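Local coordinates for multiple PDZ domain protein (Mus musculus, PDB 4XH7) that probably serves as a multi-domain scaffold whose PDZ domains, the fourth of them here, bind the C-terminal tails of partner proteins, at residues G68-F71 and S72-L76. Numbering follows the deposited sequence.
Sequences GKLF and SGDEL
Ser72 follows Phe71 into a type II beta turn that runs from Phe71 to Asp74 and reverses the chain. Ser72, at the second position, has its CB 3.7 Å from Phe71 C. Gly73 follows with positive phi, a backbone shape in which a beta carbon would collide with the carbonyl oxygen of Ser72. Gly73 N lies 3.3 Å from Phe71 O, but the angle is too poor for a bond. The turn is closed one residue later, where Asp74 N donates to Phe71 O over 3.0 Å, somewhat off the carbonyl plane. The side chain of Asp74 then reaches back across the bend. Its CG stands anti to its own carbonyl carbon (chi1 -73°), which brings Asp74 OD2 to Phe71 N, and Asp74 OD2 accepts Phe71 N at 2.9 Å along a nearly straight N-H (173°). That N-H arrives from above the carboxylate plane, 61° out of it. Phe71 is thus gripped through both its N and its O by one residue, while Asp74 OD2 also lies at the edge of its ring. Leu70 CD2 lies 3.9 Å from Asp74 OD2. The same carboxylate oxygen also forms a salt bridge with Arg109, whose NH1 is hydrogen-bonded to Lys69 O as well. Replacing Asp74 by an alanine is likely to leave Phe71 N without this acceptor and Arg109 without its carboxylate partner. Beyond the turn, Glu75 and Leu76 begin strand 75-79. The loop and turn carry the chain from helix 63-67 into that strand of the PDZ domain, with Leu70 tucked against strands 26-34, 52-58 and 102-110, and Gly73 and Asp74 backbone-bonded to Ile55 of strand 52-58.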
loop_
_atom_site.group_PDB
_atom_site.type_symbol
_atom_site.label_atom_id
_atom_site.label_comp_id
_atom_site.label_asym_id
_atom_site.label_seq_id
_atom_site.Cartn_x
_atom_site.Cartn_y
_atom_site.Cartn_z
ATOM N N GLY A 68 -0.205 11.036 2.957
ATOM C CA GLY A 68 -1.390 11.690 2.440
ATOM C C GLY A 68 -2.095 10.998 1.274
ATOM O O GLY A 68 -3.196 11.389 0.925
ATOM N N LYS A 69 -1.462 9.978 0.699
ATOM C CA LYS A 69 -1.967 9.327 -0.498
ATOM C C LYS A 69 -3.000 8.237 -0.265
ATOM O O LYS A 69 -3.725 7.852 -1.202
ATOM C CB LYS A 69 -0.804 8.675 -1.256
ATOM C CG LYS A 69 0.278 9.617 -1.749
ATOM C CD LYS A 69 -0.185 10.363 -2.960
ATOM C CE LYS A 69 0.974 11.058 -3.632
ATOM N NZ LYS A 69 0.484 12.215 -4.426
ATOM N N LEU A 70 -2.979 7.649 0.925
ATOM C CA LEU A 70 -3.800 6.482 1.191
ATOM C C LEU A 70 -4.968 6.825 2.107
ATOM O O LEU A 70 -4.840 7.613 3.048
ATOM C CB LEU A 70 -2.951 5.370 1.809
ATOM C CG LEU A 70 -1.758 4.912 0.979
ATOM C CD1 LEU A 70 -1.037 3.741 1.619
ATOM C CD2 LEU A 70 -2.177 4.504 -0.441
ATOM N N PHE A 71 -6.111 6.220 1.829
ATOM C CA PHE A 71 -7.352 6.498 2.542
ATOM C C PHE A 71 -7.973 5.237 3.110
ATOM O O PHE A 71 -7.731 4.135 2.606
ATOM C CB PHE A 71 -8.379 7.153 1.591
ATOM C CG PHE A 71 -7.990 8.537 1.140
ATOM C CD1 PHE A 71 -7.014 8.704 0.171
ATOM C CD2 PHE A 71 -8.592 9.658 1.691
ATOM C CE1 PHE A 71 -6.625 9.970 -0.266
ATOM C CE2 PHE A 71 -8.218 10.930 1.268
ATOM C CZ PHE A 71 -7.220 11.088 0.307
ATOM N N SER A 72 -8.768 5.378 4.173
ATOM C CA SER A 72 -9.589 4.255 4.620
ATOM C C SER A 72 -10.319 3.632 3.437
ATOM O O SER A 72 -10.809 4.338 2.550
ATOM C CB SER A 72 -10.620 4.705 5.661
ATOM O OG SER A 72 -11.574 5.557 5.051
ATOM N N GLY A 73 -10.372 2.304 3.413
ATOM C CA GLY A 73 -11.020 1.591 2.339
ATOM C C GLY A 73 -10.046 1.129 1.272
ATOM O O GLY A 73 -10.393 0.242 0.510
ATOM N N ASP A 74 -8.842 1.695 1.227
ATOM C CA ASP A 74 -7.913 1.270 0.155
ATOM C C ASP A 74 -7.458 -0.176 0.364
ATOM O O ASP A 74 -7.219 -0.607 1.499
ATOM C CB ASP A 74 -6.687 2.182 0.102
ATOM C CG ASP A 74 -7.001 3.561 -0.468
ATOM O OD1 ASP A 74 -8.124 3.787 -0.983
ATOM O OD2 ASP A 74 -6.110 4.439 -0.397
ATOM N N GLU A 75 -7.299 -0.905 -0.741
ATOM C CA GLU A 75 -6.841 -2.285 -0.675
ATOM C C GLU A 75 -5.334 -2.343 -0.819
ATOM O O GLU A 75 -4.770 -1.736 -1.720
ATOM C CB GLU A 75 -7.505 -3.122 -1.766
ATOM C CG GLU A 75 -7.018 -4.571 -1.688
ATOM C CD GLU A 75 -7.781 -5.544 -2.564
ATOM O OE1 GLU A 75 -7.456 -6.758 -2.462
ATOM O OE2 GLU A 75 -8.661 -5.140 -3.384
ATOM N N LEU A 76 -4.669 -3.134 0.031
ATOM C CA LEU A 76 -3.213 -3.290 -0.041
ATOM C C LEU A 76 -2.818 -4.253 -1.157
ATOM O O LEU A 76 -3.336 -5.355 -1.202
ATOM C CB LEU A 76 -2.676 -3.839 1.271
ATOM C CG LEU A 76 -2.946 -2.950 2.476
ATOM C CD1 LEU A 76 -2.361 -3.680 3.693
ATOM C CD2 LEU A 76 -2.279 -1.623 2.336
#